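Local coordinates for protein prephenate dehydratase:Amino acid-binding ACT (Brucella abortus, PDB 6VH5) that probably catalyses the conversion of prephenate to phenylpyruvate in phenylalanine biosynthesis and binds phenylalanine at its ACT domain, at residues R42-D47 against F196-K201; D58-V63 against P91-H96; I86-P91 against E248-G253. All blocks are in the same frame, centred on the assembly; numbering follows the deposited sequence.

The three contacts form a chain of packing that runs from the prephenate dehydratase domain to the ACT domain. Contacts 1 and 2 lie within the former, their centres 14 Å apart on the two sides of one mixed sheet, and strand 193-200 reaches both: L199 meets F60, and S200 probably bonds to the backbone of H96. Contacts 2 and 3, 15 Å apart, both use helix 86-92 and share P91, while contacts 1 and 3 are 23 Å apart. In sequence, contact 2 falls wholly between the segments of contact 1. Contact 3 starts inside that span and ends far beyond it, at E248-G253, so it ties the dehydratase domain to the domain that holds phenylalanine.

Contact 1 of 3, residues R42-D47 against F196-K201; sequences RNMFPD and FVVLSK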
ATOM      1  N   ARG A  42      -8.073 -17.405  12.499  1.00 58.26           N
ATOM      2  CA  ARG A  42      -8.988 -18.342  13.142  1.00 55.58           C
ATOM      3  C   ARG A  42      -9.851 -19.077  12.129  1.00 62.74           C
ATOM      4  O   ARG A  42     -10.170 -20.256  12.333  1.00 66.86           O
ATOM      5  CB  ARG A  42      -9.871 -17.611  14.157  1.00 59.39           C
ATOM      6  CG  ARG A  42      -9.146 -17.121  15.399  1.00 65.59           C
ATOM      7  CD  ARG A  42     -10.036 -16.165  16.166  1.00 72.82           C
ATOM      8  NE  ARG A  42      -9.325 -15.476  17.234  1.00 73.97           N
ATOM      9  CZ  ARG A  42      -9.453 -15.769  18.524  1.00 77.33           C
ATOM     10  NH1 ARG A  42     -10.290 -16.725  18.914  1.00 78.63           N
ATOM     11  NH2 ARG A  42      -8.760 -15.086  19.426  1.00 70.40           N
ATOM     12  N   ASN A  43     -10.235 -18.411  11.037  1.00 58.31           N
ATOM     13  CA  ASN A  43     -11.064 -19.077  10.039  1.00 64.32           C
ATOM     14  C   ASN A  43     -10.269 -20.138   9.296  1.00 64.43           C
ATOM     15  O   ASN A  43     -10.756 -21.255   9.080  1.00 69.49           O
ATOM     16  CB  ASN A  43     -11.623 -18.068   9.035  1.00 61.73           C
ATOM     17  CG  ASN A  43     -12.602 -17.097   9.662  1.00 65.33           C
ATOM     18  OD1 ASN A  43     -12.938 -17.198  10.849  1.00 67.75           O
ATOM     19  ND2 ASN A  43     -13.091 -16.163   8.852  1.00 57.92           N
ATOM     20  N   MET A  44      -9.035 -19.815   8.916  1.00 60.58           N
ATOM     21  CA  MET A  44      -8.258 -20.710   8.067  1.00 60.41           C
ATOM     22  C   MET A  44      -7.487 -21.749   8.862  1.00 59.08           C
ATOM     23  O   MET A  44      -7.380 -22.900   8.426  1.00 57.95           O
ATOM     24  CB  MET A  44      -7.289 -19.905   7.204  1.00 55.79           C
ATOM     25  CG  MET A  44      -6.642 -20.734   6.122  1.00 58.61           C
ATOM     26  SD  MET A  44      -5.722 -19.730   4.947  1.00 57.96           S
ATOM     27  CE  MET A  44      -5.152 -21.010   3.827  1.00 49.41           C
ATOM     28  N   PHE A  45      -6.960 -21.361  10.025  1.00 70.80           N
ATOM     29  CA  PHE A  45      -6.183 -22.240  10.897  1.00 75.79           C
ATOM     30  C   PHE A  45      -6.846 -22.268  12.273  1.00 79.63           C
ATOM     31  O   PHE A  45      -6.327 -21.696  13.242  1.00 75.68           O
ATOM     32  CB  PHE A  45      -4.725 -21.786  10.984  1.00 68.63           C
ATOM     33  CG  PHE A  45      -4.024 -21.754   9.652  1.00 63.85           C
ATOM     34  CD1 PHE A  45      -3.410 -22.895   9.148  1.00 64.02           C
ATOM     35  CD2 PHE A  45      -4.005 -20.594   8.887  1.00 65.66           C
ATOM     36  CE1 PHE A  45      -2.777 -22.877   7.906  1.00 65.63           C
ATOM     37  CE2 PHE A  45      -3.377 -20.564   7.637  1.00 62.83           C
ATOM     38  CZ  PHE A  45      -2.760 -21.708   7.149  1.00 62.89           C
ATOM     39  N   PRO A  46      -7.998 -22.937  12.390  1.00 78.30           N
ATOM     40  CA  PRO A  46      -8.766 -22.863  13.643  1.00 78.72           C
ATOM     41  C   PRO A  46      -8.031 -23.422  14.849  1.00 75.88           C
ATOM     42  O   PRO A  46      -8.293 -22.983  15.976  1.00 71.79           O
ATOM     43  CB  PRO A  46     -10.025 -23.688  13.329  1.00 82.19           C
ATOM     44  CG  PRO A  46     -10.075 -23.778  11.841  1.00 80.24           C
ATOM     45  CD  PRO A  46      -8.655 -23.801  11.397  1.00 78.03           C
ATOM     46  N   ASP A  47      -7.121 -24.373  14.656  1.00 74.14           N
ATOM     47  CA  ASP A  47      -6.426 -25.002  15.768  1.00 76.36           C
ATOM     48  C   ASP A  47      -5.100 -24.333  16.105  1.00 74.10           C
ATOM     49  O   ASP A  47      -4.343 -24.876  16.915  1.00 67.80           O
ATOM     50  CB  ASP A  47      -6.202 -26.490  15.487  1.00 79.46           C
ATOM     51  CG  ASP A  47      -7.501 -27.258  15.341  1.00 83.18           C
ATOM     52  OD1 ASP A  47      -8.483 -26.909  16.035  1.00 84.10           O
ATOM     53  OD2 ASP A  47      -7.530 -28.225  14.553  1.00 85.38           O
ATOM     54  N   PHE A 196      -5.243 -12.204   1.921  1.00 45.01           N
ATOM     55  CA  PHE A 196      -4.050 -12.524   2.679  1.00 51.94           C
ATOM     56  C   PHE A 196      -3.225 -13.571   1.941  1.00 47.97           C
ATOM     57  O   PHE A 196      -3.741 -14.331   1.117  1.00 46.67           O
ATOM     58  CB  PHE A 196      -4.400 -13.050   4.075  1.00 57.04           C
ATOM     59  CG  PHE A 196      -5.222 -12.114   4.900  1.00 58.82           C
ATOM     60  CD1 PHE A 196      -6.603 -12.067   4.758  1.00 61.43           C
ATOM     61  CD2 PHE A 196      -4.621 -11.294   5.839  1.00 61.12           C
ATOM     62  CE1 PHE A 196      -7.365 -11.215   5.528  1.00 58.57           C
ATOM     63  CE2 PHE A 196      -5.378 -10.435   6.616  1.00 64.83           C
ATOM     64  CZ  PHE A 196      -6.751 -10.394   6.460  1.00 62.33           C
ATOM     65  N   VAL A 197      -1.930 -13.603   2.260  1.00 48.85           N
ATOM     66  CA  VAL A 197      -1.047 -14.711   1.916  1.00 59.60           C
ATOM     67  C   VAL A 197      -0.493 -15.275   3.217  1.00 63.07           C
ATOM     68  O   VAL A 197      -0.218 -14.528   4.160  1.00 55.64           O
ATOM     69  CB  VAL A 197       0.104 -14.298   0.976  1.00 59.30           C
ATOM     70  CG1 VAL A 197      -0.421 -14.060  -0.441  1.00 62.40           C
ATOM     71  CG2 VAL A 197       0.802 -13.066   1.524  1.00 54.17           C
ATOM     72  N   VAL A 198      -0.361 -16.593   3.268  1.00 64.65           N
ATOM     73  CA  VAL A 198       0.188 -17.293   4.421  1.00 61.51           C
ATOM     74  C   VAL A 198       1.674 -17.523   4.170  1.00 61.09           C
ATOM     75  O   VAL A 198       2.047 -18.142   3.170  1.00 59.18           O
ATOM     76  CB  VAL A 198      -0.552 -18.619   4.642  1.00 62.84           C
ATOM     77  CG1 VAL A 198      -0.144 -19.261   5.960  1.00 72.01           C
ATOM     78  CG2 VAL A 198      -2.059 -18.382   4.576  1.00 53.70           C
ATOM     79  N   LEU A 199       2.523 -17.055   5.086  1.00 61.64           N
ATOM     80  CA  LEU A 199       3.965 -17.107   4.900  1.00 65.19           C
ATOM     81  C   LEU A 199       4.599 -18.153   5.806  1.00 68.59           C
ATOM     82  O   LEU A 199       4.093 -18.454   6.891  1.00 68.34           O
ATOM     83  CB  LEU A 199       4.618 -15.744   5.155  1.00 51.09           C
ATOM     84  CG  LEU A 199       4.075 -14.612   4.279  1.00 53.58           C
ATOM     85  CD1 LEU A 199       4.919 -13.370   4.457  1.00 54.39           C
ATOM     86  CD2 LEU A 199       3.954 -14.996   2.810  1.00 49.19           C
ATOM     87  N   SER A 200       5.726 -18.700   5.348  1.00 70.91           N
ATOM     88  CA  SER A 200       6.456 -19.713   6.096  1.00 71.74           C
ATOM     89  C   SER A 200       7.951 -19.530   5.877  1.00 68.15           C
ATOM     90  O   SER A 200       8.388 -19.075   4.818  1.00 59.62           O
ATOM     91  CB  SER A 200       6.041 -21.128   5.664  1.00 69.77           C
ATOM     92  OG  SER A 200       6.913 -22.103   6.203  1.00 66.43           O
ATOM     93  N   LYS A 201       8.729 -19.960   6.872  1.00 74.99           N
ATOM     94  CA  LYS A 201      10.182 -19.880   6.794  1.00 76.25           C
ATOM     95  C   LYS A 201      10.754 -20.989   5.928  1.00 78.57           C
ATOM     96  O   LYS A 201      11.821 -20.819   5.327  1.00 81.06           O
ATOM     97  CB  LYS A 201      10.774 -19.940   8.208  1.00 82.24           C
ATOM     98  CG  LYS A 201      12.310 -20.011   8.300  1.00 89.33           C
ATOM     99  CD  LYS A 201      12.751 -20.444   9.705  1.00 95.26           C
ATOM    100  CE  LYS A 201      14.228 -20.166   9.983  1.00 96.68           C
ATOM    101  NZ  LYS A 201      14.479 -18.729  10.278  1.00 95.47           N
TER
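M44 holds CG trans to its own amide nitrogen (chi1 -169°) and then continues as a fully extended chain, which carries SD and CE across to V198 on the strand. F45, the first residue to leave helical geometry at the end of helix 36-44, makes the other choice. Its CG lies beside its own N (chi1 -59°), which brings the ring atoms CE2 and CZ to the same valine. V198 answers with a fork, and each methyl takes a different place in the contact. CG1 of V198 meets the end of the F45 ring obliquely, 3.8 Å from CZ. CG2 lies in the plane of that ring at its edge, 4.0 Å from CE2 of F45. CG2 also packs against the sulfur, M44 SD lying 3.9 Å from V198 CG2. One branched side chain is thus shared by two neighbours at the close of a helix, although M44 and V198 remain 9.8 Å apart from CA to CA. No hydrogen bond crosses between 42-47 and 196-201, and the 102 Å² they bury together comes from apolar touches alone.

This is helix-on-sheet packing in the alpha/beta fold of the dehydratase domain, whose architecture resembles that of the type 2 periplasmic binding proteins. Strand 193-200 lies between strands 70-77 and 96-104, and the helix end spreads over all three, since F45 also touches L70 and M44 also touches Y101. F196, on the same side of the strand as V198, packs on S37 and A40 of this helix, whereas L199 faces F60 of helix 56-64. T194, predicted to be essential for activity, is on the same strand, with its side chain about 11 Å from that of V198.

Contact 2 of 3, residues D58-V63 against P91-H96; sequences DAFNAV and PLADMH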
ATOM      1  N   ASP A  58       7.285  -7.055  12.347  1.00 55.39           N
ATOM      2  CA  ASP A  58       7.311  -7.907  13.533  1.00 61.61           C
ATOM      3  C   ASP A  58       6.615  -9.235  13.267  1.00 62.65           C
ATOM      4  O   ASP A  58       7.041 -10.281  13.774  1.00 65.41           O
ATOM      5  CB  ASP A  58       6.650  -7.194  14.713  1.00 65.29           C
ATOM      6  CG  ASP A  58       7.487  -6.049  15.255  1.00 73.47           C
ATOM      7  OD1 ASP A  58       8.739  -6.160  15.264  1.00 79.79           O
ATOM      8  OD2 ASP A  58       6.878  -5.035  15.669  1.00 67.11           O
ATOM      9  N   ALA A  59       5.524  -9.209  12.493  1.00 54.85           N
ATOM     10  CA  ALA A  59       4.875 -10.454  12.103  1.00 59.20           C
ATOM     11  C   ALA A  59       5.791 -11.309  11.229  1.00 58.06           C
ATOM     12  O   ALA A  59       5.744 -12.541  11.305  1.00 58.71           O
ATOM     13  CB  ALA A  59       3.553 -10.163  11.386  1.00 59.46           C
ATOM     14  N   PHE A  60       6.611 -10.683  10.380  1.00 58.81           N
ATOM     15  CA  PHE A  60       7.607 -11.451   9.635  1.00 70.50           C
ATOM     16  C   PHE A  60       8.658 -12.011  10.578  1.00 72.50           C
ATOM     17  O   PHE A  60       8.971 -13.207  10.542  1.00 75.07           O
ATOM     18  CB  PHE A  60       8.274 -10.581   8.563  1.00 67.02           C
ATOM     19  CG  PHE A  60       7.500 -10.485   7.273  1.00 66.86           C
ATOM     20  CD1 PHE A  60       6.239  -9.901   7.244  1.00 58.69           C
ATOM     21  CD2 PHE A  60       8.048 -10.948   6.083  1.00 67.07           C
ATOM     22  CE1 PHE A  60       5.526  -9.792   6.050  1.00 60.08           C
ATOM     23  CE2 PHE A  60       7.348 -10.842   4.891  1.00 62.39           C
ATOM     24  CZ  PHE A  60       6.086 -10.263   4.872  1.00 59.85           C
ATOM     25  N   ASN A  61       9.195 -11.153  11.449  1.00 73.07           N
ATOM     26  CA  ASN A  61      10.280 -11.545  12.335  1.00 70.35           C
ATOM     27  C   ASN A  61       9.868 -12.683  13.261  1.00 66.44           C
ATOM     28  O   ASN A  61      10.704 -13.513  13.632  1.00 76.01           O
ATOM     29  CB  ASN A  61      10.748 -10.329  13.131  1.00 73.94           C
ATOM     30  CG  ASN A  61      11.973 -10.621  13.963  1.00 84.91           C
ATOM     31  OD1 ASN A  61      13.063 -10.808  13.423  1.00 97.08           O
ATOM     32  ND2 ASN A  61      11.811 -10.647  15.282  1.00 79.42           N
ATOM     33  N   ALA A  62       8.591 -12.727  13.648  1.00 57.65           N
ATOM     34  CA  ALA A  62       8.084 -13.819  14.475  1.00 57.71           C
ATOM     35  C   ALA A  62       8.303 -15.174  13.816  1.00 58.67           C
ATOM     36  O   ALA A  62       8.496 -16.182  14.511  1.00 55.91           O
ATOM     37  CB  ALA A  62       6.593 -13.609  14.748  1.00 61.19           C
ATOM     38  N   VAL A  63       8.230 -15.216  12.482  1.00 50.07           N
ATOM     39  CA  VAL A  63       8.451 -16.438  11.724  1.00 51.77           C
ATOM     40  C   VAL A  63       9.940 -16.700  11.564  1.00 58.55           C
ATOM     41  O   VAL A  63      10.392 -17.852  11.622  1.00 59.83           O
ATOM     42  CB  VAL A  63       7.739 -16.317  10.363  1.00 57.64           C
ATOM     43  CG1 VAL A  63       8.118 -17.470   9.427  1.00 56.62           C
ATOM     44  CG2 VAL A  63       6.233 -16.249  10.566  1.00 56.58           C
ATOM     45  N   PRO A  91      10.765 -10.809  -0.998  1.00 88.22           N
ATOM     46  CA  PRO A  91      12.066 -11.116  -1.623  1.00 90.80           C
ATOM     47  C   PRO A  91      13.255 -10.963  -0.686  1.00 97.30           C
ATOM     48  O   PRO A  91      14.247 -11.682  -0.856  1.00104.79           O
ATOM     49  CB  PRO A  91      12.135 -10.116  -2.786  1.00 91.67           C
ATOM     50  CG  PRO A  91      10.718  -9.900  -3.158  1.00 87.21           C
ATOM     51  CD  PRO A  91      10.011  -9.833  -1.811  1.00 86.37           C
ATOM     52  N   LEU A  92      13.199 -10.064   0.304  1.00 95.93           N
ATOM     53  CA  LEU A  92      14.333  -9.924   1.216  1.00 92.54           C
ATOM     54  C   LEU A  92      14.297 -10.937   2.341  1.00 82.70           C
ATOM     55  O   LEU A  92      15.351 -11.302   2.873  1.00 80.18           O
ATOM     56  CB  LEU A  92      14.389  -8.519   1.818  1.00 94.15           C
ATOM     57  CG  LEU A  92      14.616  -7.362   0.850  1.00 99.23           C
ATOM     58  CD1 LEU A  92      14.714  -6.045   1.604  1.00 99.55           C
ATOM     59  CD2 LEU A  92      15.889  -7.625   0.060  1.00100.54           C
ATOM     60  N   ALA A  93      13.114 -11.412   2.700  1.00 79.17           N
ATOM     61  CA  ALA A  93      13.054 -12.498   3.650  1.00 84.08           C
ATOM     62  C   ALA A  93      13.349 -13.790   2.906  1.00 90.13           C
ATOM     63  O   ALA A  93      13.308 -13.850   1.676  1.00100.70           O
ATOM     64  CB  ALA A  93      11.683 -12.555   4.322  1.00 81.69           C
ATOM     65  N   ASP A  94      13.689 -14.823   3.652  1.00 88.82           N
ATOM     66  CA  ASP A  94      13.789 -16.145   3.047  1.00 91.55           C
ATOM     67  C   ASP A  94      12.541 -16.948   3.381  1.00 88.90           C
ATOM     68  O   ASP A  94      12.563 -17.935   4.115  1.00 94.09           O
ATOM     69  CB  ASP A  94      15.057 -16.862   3.481  1.00 97.84           C
ATOM     70  CG  ASP A  94      15.164 -18.231   2.852  1.00103.18           C
ATOM     71  OD1 ASP A  94      15.279 -18.301   1.606  1.00104.36           O
ATOM     72  OD2 ASP A  94      15.083 -19.231   3.595  1.00103.55           O
ATOM     73  N   MET A  95      11.418 -16.452   2.881  1.00 81.99           N
ATOM     74  CA  MET A  95      10.126 -16.995   3.248  1.00 71.61           C
ATOM     75  C   MET A  95       9.328 -17.310   2.000  1.00 68.36           C
ATOM     76  O   MET A  95       9.657 -16.877   0.890  1.00 71.40           O
ATOM     77  CB  MET A  95       9.355 -16.065   4.176  1.00 69.77           C
ATOM     78  CG  MET A  95       9.937 -16.095   5.568  1.00 74.32           C
ATOM     79  SD  MET A  95       8.974 -15.169   6.740  1.00 74.85           S
ATOM     80  CE  MET A  95      10.157 -13.911   7.218  1.00 79.42           C
ATOM     81  N   HIS A  96       8.297 -18.117   2.207  1.00 64.90           N
ATOM     82  CA  HIS A  96       7.528 -18.677   1.116  1.00 63.74           C
ATOM     83  C   HIS A  96       6.044 -18.501   1.386  1.00 70.79           C
ATOM     84  O   HIS A  96       5.599 -18.422   2.535  1.00 72.87           O
ATOM     85  CB  HIS A  96       7.862 -20.159   0.958  1.00 65.15           C
ATOM     86  CG  HIS A  96       9.324 -20.423   0.756  1.00 73.53           C
ATOM     87  ND1 HIS A  96       9.867 -20.731  -0.475  1.00 77.70           N
ATOM     88  CD2 HIS A  96      10.355 -20.429   1.634  1.00 76.99           C
ATOM     89  CE1 HIS A  96      11.171 -20.908  -0.344  1.00 82.05           C
ATOM     90  NE2 HIS A  96      11.492 -20.738   0.926  1.00 79.95           N
TER
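The carbonyl oxygen of F60 accepts a hydrogen bond from the backbone N of V63 (2.9 Å), a bond within the helix, and the terminal methyl of M95 packs against that oxygen from across the contact, with CE 3.6 Å from F60 O; no hydrogen bond joins the two segments. The arrangement is a Met-aromatic contact between helix 56-64 and the turn that leads from helix 86-92 into strand 96-104, all within the dehydratase domain. The M95 sulfur does not sit squarely over the phenyl ring: SD is 5.3 Å from the centroid of F60 and 49° off the ring normal. The methyl makes the nearer approach, CE of M95 lying 3.8 Å from CD2 of F60. A bend about the last torsion (chi3 -117°) turns this methyl from the sulfur toward F60, so a single thioether serves two residues one helical turn apart.

A93 adds a touch at the ring edge, where its CB stands near the plane, 4.3 Å from F60 CD2. Within 91-96, M95 N makes a weak bond to A93 O; R289 of the ACT domain bonds to the carbonyl of P91 and weakly to that of A93, and H96 pairs with S200 as the strand begins. The helix face that receives M95 also packs against strand 70-77, where F60 meets I73 and V63 meets A71. On the V63 side, the thioether is met chiefly by one branch of the valine, with M95 SD lying 3.6 Å from V63 CG1.

Contact 3 of 3, residues I86-P91 against E248-G253; sequences IHYLLP and ESYQLG
Helix 86-91 crosses strand 248-251 at 73° between their directions, the axes of these short segments 10.7 Å apart at closest approach. H87 and Y250 bury the largest shares of the contact. A first torsion of -162° sets CG of H87 anti to N and sends the imidazole across to Y250, where H87 CE1 lies 3.4 Å from Y250 CB. CG of Y250 stands over one face of the imidazole, 4.1 Å above the plane and offset toward the rim, while the two rings are inclined at 43°, neither stacked nor edge-to-face. At the far end of the tyrosine, Y250 OH touches Y88 CD1 at 3.7 Å.

The strand belongs to the ACT domain, whose order of strands and helices is the βαββαβ of that fold, and helix 86-92 belongs to the dehydratase domain, so the contact joins the two domains of the chain. The CB of S249, between E248 and Y250, points away from the helix; S249 touches bound phenylalanine, and its OG bonds to L247 N of the second subunit. That subunit also packs its A80 on Y88 of the helix and its T78 on Y250 of the strand.

A water links the remaining polar pair, lying 2.6 Å from H87 ND1 and donating to E248 OE1 at 2.7 Å. The other ring nitrogen, H87 NE2, has a weak hydrogen bond with NE2 of Q260.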
ATOM      1  N   ILE A  86       4.234  -6.605   0.042  1.00 64.82           N
ATOM      2  CA  ILE A  86       4.773  -7.952  -0.121  1.00 75.36           C
ATOM      3  C   ILE A  86       5.901  -7.971  -1.151  1.00 78.30           C
ATOM      4  O   ILE A  86       6.828  -8.786  -1.053  1.00 80.70           O
ATOM      5  CB  ILE A  86       3.637  -8.928  -0.493  1.00 80.70           C
ATOM      6  CG1 ILE A  86       4.122 -10.381  -0.429  1.00 82.50           C
ATOM      7  CG2 ILE A  86       3.041  -8.581  -1.867  1.00 83.34           C
ATOM      8  CD1 ILE A  86       4.288 -10.914   0.973  1.00 86.65           C
ATOM      9  N   HIS A  87       5.849  -7.077  -2.144  1.00 75.86           N
ATOM     10  CA  HIS A  87       6.883  -7.034  -3.170  1.00 71.02           C
ATOM     11  C   HIS A  87       8.236  -6.637  -2.592  1.00 75.14           C
ATOM     12  O   HIS A  87       9.276  -7.073  -3.097  1.00 86.75           O
ATOM     13  CB  HIS A  87       6.466  -6.063  -4.278  1.00 68.23           C
ATOM     14  CG  HIS A  87       7.211  -6.243  -5.567  1.00 76.22           C
ATOM     15  ND1 HIS A  87       6.773  -5.699  -6.758  1.00 75.12           N
ATOM     16  CD2 HIS A  87       8.366  -6.893  -5.853  1.00 74.09           C
ATOM     17  CE1 HIS A  87       7.621  -6.013  -7.721  1.00 73.05           C
ATOM     18  NE2 HIS A  87       8.597  -6.733  -7.199  1.00 78.22           N
ATOM     19  N   TYR A  88       8.256  -5.820  -1.543  1.00 82.87           N
ATOM     20  CA  TYR A  88       9.534  -5.457  -0.943  1.00 90.57           C
ATOM     21  C   TYR A  88       9.994  -6.459   0.112  1.00 93.46           C
ATOM     22  O   TYR A  88      11.172  -6.838   0.132  1.00 93.89           O
ATOM     23  CB  TYR A  88       9.457  -4.064  -0.319  1.00 90.38           C
ATOM     24  CG  TYR A  88      10.722  -3.676   0.409  1.00 99.72           C
ATOM     25  CD1 TYR A  88      11.822  -3.200  -0.295  1.00103.47           C
ATOM     26  CD2 TYR A  88      10.829  -3.798   1.798  1.00101.00           C
ATOM     27  CE1 TYR A  88      12.990  -2.845   0.354  1.00109.40           C
ATOM     28  CE2 TYR A  88      11.997  -3.444   2.458  1.00104.05           C
ATOM     29  CZ  TYR A  88      13.074  -2.969   1.728  1.00110.51           C
ATOM     30  OH  TYR A  88      14.240  -2.613   2.365  1.00116.29           O
ATOM     31  N   LEU A  89       9.077  -6.913   0.978  1.00 93.17           N
ATOM     32  CA  LEU A  89       9.466  -7.668   2.171  1.00 92.41           C
ATOM     33  C   LEU A  89       9.781  -9.124   1.852  1.00 93.10           C
ATOM     34  O   LEU A  89      10.771  -9.673   2.349  1.00 89.88           O
ATOM     35  CB  LEU A  89       8.346  -7.618   3.211  1.00 78.72           C
ATOM     36  CG  LEU A  89       7.919  -6.262   3.755  1.00 73.88           C
ATOM     37  CD1 LEU A  89       6.577  -6.393   4.466  1.00 61.59           C
ATOM     38  CD2 LEU A  89       8.972  -5.706   4.688  1.00 73.27           C
ATOM     39  N   LEU A  90       8.948  -9.762   1.038  1.00 89.33           N
ATOM     40  CA  LEU A  90       9.070 -11.193   0.799  1.00 80.76           C
ATOM     41  C   LEU A  90      10.354 -11.553   0.044  1.00 86.48           C
ATOM     42  O   LEU A  90      10.992 -12.556   0.394  1.00 86.96           O
ATOM     43  CB  LEU A  90       7.835 -11.699   0.061  1.00 67.24           C
ATOM     44  CG  LEU A  90       7.726 -13.218  -0.041  1.00 62.04           C
ATOM     45  CD1 LEU A  90       7.870 -13.882   1.323  1.00 51.92           C
ATOM     46  CD2 LEU A  90       6.412 -13.595  -0.688  1.00 57.54           C
ATOM     47  N   PRO A  91      10.765 -10.809  -0.998  1.00 88.22           N
ATOM     48  CA  PRO A  91      12.066 -11.116  -1.623  1.00 90.80           C
ATOM     49  C   PRO A  91      13.255 -10.963  -0.686  1.00 97.30           C
ATOM     50  O   PRO A  91      14.247 -11.682  -0.856  1.00104.79           O
ATOM     51  CB  PRO A  91      12.135 -10.116  -2.786  1.00 91.67           C
ATOM     52  CG  PRO A  91      10.718  -9.900  -3.158  1.00 87.21           C
ATOM     53  CD  PRO A  91      10.011  -9.833  -1.811  1.00 86.37           C
ATOM     54  N   GLU A 248       2.656  -6.650 -10.840  1.00 51.23           N
ATOM     55  CA  GLU A 248       3.002  -5.344 -10.299  1.00 60.19           C
ATOM     56  C   GLU A 248       4.416  -4.963 -10.693  1.00 57.61           C
ATOM     57  O   GLU A 248       5.357  -5.727 -10.455  1.00 50.98           O
ATOM     58  CB  GLU A 248       2.878  -5.347  -8.791  1.00 70.20           C
ATOM     59  CG  GLU A 248       1.514  -5.033  -8.254  1.00 78.69           C
ATOM     60  CD  GLU A 248       1.607  -4.783  -6.777  1.00 72.67           C
ATOM     61  OE1 GLU A 248       2.736  -4.941  -6.270  1.00 57.72           O
ATOM     62  OE2 GLU A 248       0.599  -4.384  -6.152  1.00 85.81           O
ATOM     63  N   SER A 249       4.573  -3.752 -11.208  1.00 51.07           N
ATOM     64  CA  SER A 249       5.881  -3.255 -11.592  1.00 40.56           C
ATOM     65  C   SER A 249       6.540  -2.516 -10.438  1.00 46.35           C
ATOM     66  O   SER A 249       5.879  -1.926  -9.573  1.00 53.59           O
ATOM     67  CB  SER A 249       5.770  -2.348 -12.816  1.00 47.12           C
ATOM     68  OG  SER A 249       5.504  -1.007 -12.469  1.00 55.13           O
ATOM     69  N   TYR A 250       7.864  -2.583 -10.415  1.00 47.00           N
ATOM     70  CA  TYR A 250       8.661  -1.939  -9.376  1.00 51.30           C
ATOM     71  C   TYR A 250       9.976  -1.556 -10.036  1.00 54.90           C
ATOM     72  O   TYR A 250      10.759  -2.442 -10.390  1.00 60.75           O
ATOM     73  CB  TYR A 250       8.840  -2.923  -8.218  1.00 58.06           C
ATOM     74  CG  TYR A 250       9.561  -2.471  -6.978  1.00 71.11           C
ATOM     75  CD1 TYR A 250       8.850  -2.114  -5.835  1.00 84.15           C
ATOM     76  CD2 TYR A 250      10.954  -2.465  -6.920  1.00 77.27           C
ATOM     77  CE1 TYR A 250       9.505  -1.727  -4.669  1.00 89.02           C
ATOM     78  CE2 TYR A 250      11.620  -2.084  -5.771  1.00 83.00           C
ATOM     79  CZ  TYR A 250      10.887  -1.711  -4.645  1.00 87.66           C
ATOM     80  OH  TYR A 250      11.532  -1.325  -3.501  1.00 85.84           O
ATOM     81  N   GLN A 251      10.217  -0.257 -10.222  1.00 56.42           N
ATOM     82  CA  GLN A 251      11.475   0.185 -10.816  1.00 62.83           C
ATOM     83  C   GLN A 251      12.594   0.087  -9.779  1.00 68.95           C
ATOM     84  O   GLN A 251      12.438   0.546  -8.644  1.00 67.53           O
ATOM     85  CB  GLN A 251      11.355   1.612 -11.362  1.00 58.78           C
ATOM     86  CG  GLN A 251      10.360   1.782 -12.504  1.00 60.15           C
ATOM     87  CD  GLN A 251      10.886   1.272 -13.853  1.00 70.08           C
ATOM     88  OE1 GLN A 251      11.843   0.496 -13.910  1.00 73.14           O
ATOM     89  NE2 GLN A 251      10.243   1.692 -14.941  1.00 65.27           N
ATOM     90  N   LEU A 252      13.714  -0.520 -10.174  1.00 71.86           N
ATOM     91  CA  LEU A 252      14.789  -0.866  -9.246  1.00 79.65           C
ATOM     92  C   LEU A 252      15.652   0.338  -8.891  1.00 84.11           C
ATOM     93  O   LEU A 252      15.910   1.207  -9.727  1.00 84.37           O
ATOM     94  CB  LEU A 252      15.659  -1.964  -9.859  1.00 83.65           C
ATOM     95  CG  LEU A 252      15.027  -3.355  -9.878  1.00 84.71           C
ATOM     96  CD1 LEU A 252      15.950  -4.375 -10.509  1.00 83.71           C
ATOM     97  CD2 LEU A 252      14.706  -3.768  -8.451  1.00 87.41           C
ATOM     98  N   GLY A 253      16.086   0.395  -7.634  1.00 99.89           N
ATOM     99  CA  GLY A 253      16.940   1.475  -7.167  1.00110.77           C
ATOM    100  C   GLY A 253      16.328   2.845  -7.415  1.00123.84           C
ATOM    101  O   GLY A 253      15.122   3.004  -7.608  1.00127.86           O
TER
HETATM  102  O   HOH W   1       5.137  -3.821  -6.091  1.00 72.10           O